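Local coordinates for PppA (Pseudomonas aeruginosa, PDB 6JKV), which probably acts as a metal-dependent protein serine/threonine phosphatase of the PP2C family that regulates type VI secretion, at residues 98-103 against 194-199; 123-128 against 134-139. One frame throughout, in Å; residues are numbered along the deposited sequence.

Contact 1. Residues 98-103 against 194-199; sequences TGLAQV and LELSEA
Leu100, on helix 89-114, packs its side chain against Leu194 and Leu196, which lie just ahead of strand 197-202. This is helix-on-sheet packing at one margin of the PP2C fold: the helix lies against an antiparallel sheet of which 197-202 is an outermost strand. The contact is small and made by leucine side chains, with no hydrogen bond across it.

Leu100 can be followed outward from the helix. Its CB faces two methyl groups on one side, CD2 of Leu194 at 4.0 Å and CD1 of Leu196 at 4.1 Å. From CG the chain runs on in an extended line, since CD1 is anti to CA (chi2 178°), and this carries CD1 past the Leu194 methyl and onto the tip of Leu196. There Leu100 CD1 meets both branches of the fork, CD1 of Leu196 at 3.6 Å and CD2 of Leu196 at 3.8 Å, and the two side chains cross at about a right angle. The other branch of Leu100, CD2, turns to the sheet, where Leu123 and Leu125 lie beneath the helix; Leu80 of helix 69-82 also packs on Leu100.

Leu194 works differently, meeting the helix backbone as well as a side chain. With CG anti to its own N (chi1 169°), it reaches over the turn at Leu100 and Ala101, where the two chains come nearest, the CA atoms of Ala101 and Leu194 being 6.3 Å apart. Beyond the loop, on strand 197-202, Glu198 forms a salt bridge with Arg97 of the same helix. The Leu194 methyl, CD2, lies 3.7 Å from the carbonyl oxygen of Leu100, a van der Waals contact.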
loop_
_atom_site.group_PDB
_atom_site.type_symbol
_atom_site.label_atom_id
_atom_site.label_comp_id
_atom_site.label_asym_id
_atom_site.label_seq_id
_atom_site.Cartn_x
_atom_site.Cartn_y
_atom_site.Cartn_z
ATOM N N THR A 98 2.711 -12.270 10.816
ATOM C CA THR A 98 3.126 -12.288 12.238
ATOM C C THR A 98 3.747 -10.939 12.591
ATOM O O THR A 98 3.433 -10.404 13.680
ATOM C CB THR A 98 4.094 -13.435 12.548
ATOM O OG1 THR A 98 3.416 -14.669 12.324
ATOM C CG2 THR A 98 4.584 -13.391 13.978
ATOM N N GLY A 99 4.606 -10.420 11.709
ATOM C CA GLY A 99 5.235 -9.102 11.889
ATOM C C GLY A 99 4.190 -8.013 12.032
ATOM O O GLY A 99 4.360 -7.134 12.888
ATOM N N LEU A 100 3.137 -8.074 11.218
ATOM C CA LEU A 100 2.053 -7.066 11.245
ATOM C C LEU A 100 1.243 -7.203 12.541
ATOM O O LEU A 100 0.883 -6.153 13.130
ATOM C CB LEU A 100 1.190 -7.218 9.992
ATOM C CG LEU A 100 1.877 -6.750 8.705
ATOM C CD1 LEU A 100 0.981 -6.973 7.502
ATOM C CD2 LEU A 100 2.268 -5.285 8.814
ATOM N N ALA A 101 0.997 -8.433 13.002
ATOM C CA ALA A 101 0.308 -8.665 14.293
ATOM C C ALA A 101 1.105 -8.001 15.427
ATOM O O ALA A 101 0.487 -7.305 16.266
ATOM C CB ALA A 101 0.109 -10.138 14.538
ATOM N N GLN A 102 2.429 -8.185 15.430
ATOM C CA GLN A 102 3.322 -7.613 16.471
ATOM C C GLN A 102 3.284 -6.083 16.403
ATOM O O GLN A 102 3.242 -5.444 17.475
ATOM C CB GLN A 102 4.763 -8.093 16.306
ATOM C CG GLN A 102 4.946 -9.597 16.429
ATOM C CD GLN A 102 6.281 -10.061 15.886
ATOM O OE1 GLN A 102 7.006 -9.321 15.212
ATOM N NE2 GLN A 102 6.612 -11.316 16.159
ATOM N N VAL A 103 3.302 -5.520 15.191
ATOM C CA VAL A 103 3.211 -4.046 14.999
ATOM C C VAL A 103 1.876 -3.559 15.565
ATOM O O VAL A 103 1.862 -2.535 16.286
ATOM C CB VAL A 103 3.378 -3.649 13.523
ATOM C CG1 VAL A 103 2.983 -2.202 13.304
ATOM C CG2 VAL A 103 4.798 -3.888 13.040
ATOM N N LEU A 194 -5.883 -7.647 14.485
ATOM C CA LEU A 194 -5.718 -7.129 13.109
ATOM C C LEU A 194 -6.105 -8.254 12.149
ATOM O O LEU A 194 -5.497 -9.345 12.224
ATOM C CB LEU A 194 -4.279 -6.669 12.891
ATOM C CG LEU A 194 -3.905 -6.356 11.443
ATOM C CD1 LEU A 194 -4.619 -5.105 10.960
ATOM C CD2 LEU A 194 -2.398 -6.202 11.318
ATOM N N GLU A 195 -7.116 -8.014 11.320
ATOM C CA GLU A 195 -7.573 -8.991 10.310
ATOM C C GLU A 195 -7.094 -8.495 8.949
ATOM O O GLU A 195 -7.635 -7.476 8.480
ATOM C CB GLU A 195 -9.094 -9.139 10.339
ATOM C CG GLU A 195 -9.691 -9.256 11.737
ATOM C CD GLU A 195 -10.106 -10.666 12.132
ATOM O OE1 GLU A 195 -10.573 -10.863 13.296
ATOM O OE2 GLU A 195 -9.962 -11.578 11.272
ATOM N N LEU A 196 -6.101 -9.170 8.363
ATOM C CA LEU A 196 -5.560 -8.820 7.030
ATOM C C LEU A 196 -6.366 -9.542 5.951
ATOM O O LEU A 196 -6.695 -10.727 6.136
ATOM C CB LEU A 196 -4.090 -9.221 6.944
ATOM C CG LEU A 196 -3.112 -8.365 7.743
ATOM C CD1 LEU A 196 -1.862 -9.168 8.065
ATOM C CD2 LEU A 196 -2.742 -7.100 6.977
ATOM N N SER A 197 -6.667 -8.844 4.863
ATOM C CA SER A 197 -7.194 -9.468 3.632
ATOM C C SER A 197 -6.003 -9.916 2.794
ATOM O O SER A 197 -4.944 -9.259 2.852
ATOM C CB SER A 197 -8.112 -8.547 2.899
ATOM O OG SER A 197 -9.359 -8.456 3.575
ATOM N N GLU A 198 -6.167 -11.024 2.079
ATOM C CA GLU A 198 -5.101 -11.625 1.247
ATOM C C GLU A 198 -5.674 -11.959 -0.129
ATOM O O GLU A 198 -6.840 -12.401 -0.220
ATOM C CB GLU A 198 -4.536 -12.873 1.921
ATOM C CG GLU A 198 -3.302 -13.425 1.224
ATOM C CD GLU A 198 -2.749 -14.694 1.845
ATOM O OE1 GLU A 198 -3.128 -15.004 2.979
ATOM O OE2 GLU A 198 -1.956 -15.379 1.175
ATOM N N ALA A 199 -4.875 -11.744 -1.168
ATOM C CA ALA A 199 -5.183 -12.197 -2.539
ATOM C C ALA A 199 -3.917 -12.772 -3.158
ATOM O O ALA A 199 -2.874 -12.091 -3.139
ATOM C CB ALA A 199 -5.742 -11.066 -3.366
#

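Contact 2. Residues 123-128 against 134-139; sequences LVLLAA and SCLWAG
Leu125 places CG between its backbone N and carbonyl carbon (chi1 74°), while Leu136 turns CG beside its own N (chi1 -70°); the two side chains then lie alongside each other, pointing the same way. Leu125 CG rests 3.8 Å from Leu136 CB, and a methyl of Leu125, CD2, continues the contact to Leu136 CD1.

The backbone bonds beneath this pair are uneven. Leu125 N reaches Leu136 O at 2.8 Å, nearly in line with the carbonyl, but the return bond from Leu136 N to Leu125 O is stretched to 3.2 Å and bent, its donor standing above the carbonyl plane.

Together the segments form the beta hairpin of strands 120-129 and 132-138, with 120-129 the middle strand of one of the two antiparallel sheets of the PP2C sandwich and 132-138 beside it. Leu123 with Ala138 and Ala127 with Ser134 are the other hydrogen-bonded pairs, and the leucine face packs under helices 69-82 and 89-114.

On the opposite face, Val124 meets Trp137 in a non-hydrogen-bonded pair, CB to CB 4.1 Å. Trp137 CB also lies 3.4 Å from Leu123 O; the indole then leads away from strand 123-128, giving its NE1 proton to Arg156 O and meeting the His158 ring nearly parallel. Farther along this face, Leu126 CD1 touches Ser134 O at 3.6 Å.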
loop_
_atom_site.group_PDB
_atom_site.type_symbol
_atom_site.label_atom_id
_atom_site.label_comp_id
_atom_site.label_asym_id
_atom_site.label_seq_id
_atom_site.Cartn_x
_atom_site.Cartn_y
_atom_site.Cartn_z
ATOM N N LEU A 123 -2.265 -0.534 5.486
ATOM C CA LEU A 123 -1.155 -1.273 4.866
ATOM C C LEU A 123 -1.635 -1.900 3.569
ATOM O O LEU A 123 -2.750 -2.407 3.545
ATOM C CB LEU A 123 -0.641 -2.349 5.823
ATOM C CG LEU A 123 0.419 -3.245 5.193
ATOM C CD1 LEU A 123 1.673 -3.279 6.039
ATOM C CD2 LEU A 123 -0.123 -4.638 4.937
ATOM N N VAL A 124 -0.786 -1.860 2.549
ATOM C CA VAL A 124 -0.905 -2.725 1.347
ATOM C C VAL A 124 0.509 -3.184 1.003
ATOM O O VAL A 124 1.413 -2.334 0.918
ATOM C CB VAL A 124 -1.603 -2.006 0.175
ATOM C CG1 VAL A 124 -0.918 -0.710 -0.208
ATOM C CG2 VAL A 124 -1.725 -2.914 -1.034
ATOM N N LEU A 125 0.703 -4.488 0.872
ATOM C CA LEU A 125 2.011 -5.045 0.475
ATOM C C LEU A 125 1.785 -6.031 -0.666
ATOM O O LEU A 125 0.665 -6.548 -0.817
ATOM C CB LEU A 125 2.743 -5.659 1.678
ATOM C CG LEU A 125 2.255 -7.000 2.221
ATOM C CD1 LEU A 125 2.921 -8.171 1.510
ATOM C CD2 LEU A 125 2.525 -7.089 3.718
ATOM N N LEU A 126 2.823 -6.193 -1.480
ATOM C CA LEU A 126 2.939 -7.279 -2.474
ATOM C C LEU A 126 4.269 -7.985 -2.221
ATOM O O LEU A 126 5.293 -7.301 -2.104
ATOM C CB LEU A 126 2.853 -6.692 -3.884
ATOM C CG LEU A 126 3.186 -7.651 -5.023
ATOM C CD1 LEU A 126 2.009 -8.572 -5.296
ATOM C CD2 LEU A 126 3.587 -6.889 -6.278
ATOM N N ALA A 127 4.237 -9.306 -2.098
ATOM C CA ALA A 127 5.438 -10.153 -1.981
ATOM C C ALA A 127 5.438 -11.125 -3.155
ATOM O O ALA A 127 4.375 -11.713 -3.431
ATOM C CB ALA A 127 5.444 -10.875 -0.664
ATOM N N ALA A 128 6.572 -11.256 -3.834
ATOM C CA ALA A 128 6.691 -12.056 -5.067
ATOM C C ALA A 128 7.850 -13.035 -4.926
ATOM O O ALA A 128 8.888 -12.670 -4.343
ATOM C CB ALA A 128 6.866 -11.160 -6.271
ATOM N N SER A 134 1.733 -12.621 -3.596
ATOM C CA SER A 134 0.662 -12.477 -2.588
ATOM C C SER A 134 0.510 -10.999 -2.258
ATOM O O SER A 134 1.532 -10.307 -2.137
ATOM C CB SER A 134 0.955 -13.291 -1.360
ATOM O OG SER A 134 1.026 -14.673 -1.669
ATOM N N CYS A 135 -0.730 -10.542 -2.129
ATOM C CA CYS A 135 -1.065 -9.197 -1.625
ATOM C C CYS A 135 -1.707 -9.356 -0.250
ATOM O O CYS A 135 -2.662 -10.144 -0.115
ATOM C CB CYS A 135 -1.994 -8.463 -2.580
ATOM S SG CYS A 135 -2.668 -6.923 -1.907
ATOM N N LEU A 136 -1.170 -8.650 0.741
ATOM C CA LEU A 136 -1.809 -8.494 2.067
ATOM C C LEU A 136 -2.177 -7.022 2.226
ATOM O O LEU A 136 -1.351 -6.159 1.887
ATOM C CB LEU A 136 -0.847 -8.931 3.172
ATOM C CG LEU A 136 -0.552 -10.425 3.255
ATOM C CD1 LEU A 136 0.686 -10.684 4.107
ATOM C CD2 LEU A 136 -1.750 -11.189 3.794
ATOM N N TRP A 137 -3.375 -6.738 2.718
ATOM C CA TRP A 137 -3.793 -5.332 2.922
ATOM C C TRP A 137 -4.817 -5.218 4.048
ATOM O O TRP A 137 -5.538 -6.195 4.363
ATOM C CB TRP A 137 -4.309 -4.725 1.614
ATOM C CG TRP A 137 -5.770 -4.926 1.368
ATOM C CD1 TRP A 137 -6.775 -4.061 1.688
ATOM C CD2 TRP A 137 -6.397 -6.050 0.722
ATOM N NE1 TRP A 137 -7.983 -4.570 1.294
ATOM C CE2 TRP A 137 -7.781 -5.783 0.694
ATOM C CE3 TRP A 137 -5.928 -7.247 0.165
ATOM C CZ2 TRP A 137 -8.696 -6.673 0.134
ATOM C CZ3 TRP A 137 -6.834 -8.123 -0.389
ATOM C CH2 TRP A 137 -8.199 -7.835 -0.410
ATOM N N ALA A 138 -4.842 -4.026 4.626
ATOM C CA ALA A 138 -5.823 -3.571 5.626
ATOM C C ALA A 138 -5.912 -2.050 5.524
ATOM O O ALA A 138 -4.909 -1.383 5.814
ATOM C CB ALA A 138 -5.419 -4.045 6.999
ATOM N N GLY A 139 -7.054 -1.547 5.054
ATOM C CA GLY A 139 -7.303 -0.110 4.860
ATOM C C GLY A 139 -7.704 0.211 3.432
ATOM O O GLY A 139 -8.198 -0.685 2.725
#

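The centres of the two contacts lie 9 Å apart, and contact 2 is nested inside the chain loop that contact 1 closes: helix 89-114 comes first, then the hairpin strands 120-129 and 132-138, then strand 197-202. That last strand adds to the sheet beside 132-138, with probable hydrogen bonds from Ser197 N to Trp137 O (2.9 Å) and from Cys135 N to Ala199 O (2.8 Å). Leu100 CD2 meets Leu123 CD1 at 3.5 Å, so both contacts share one leucine-rich layer between this sheet and helices 69-82 and 89-114. Neither supplies a metal ligand: contact 1 is at the sheet's margin; contact 2 is deeper, the Val124 side chain about 11 Å from a manganese ion.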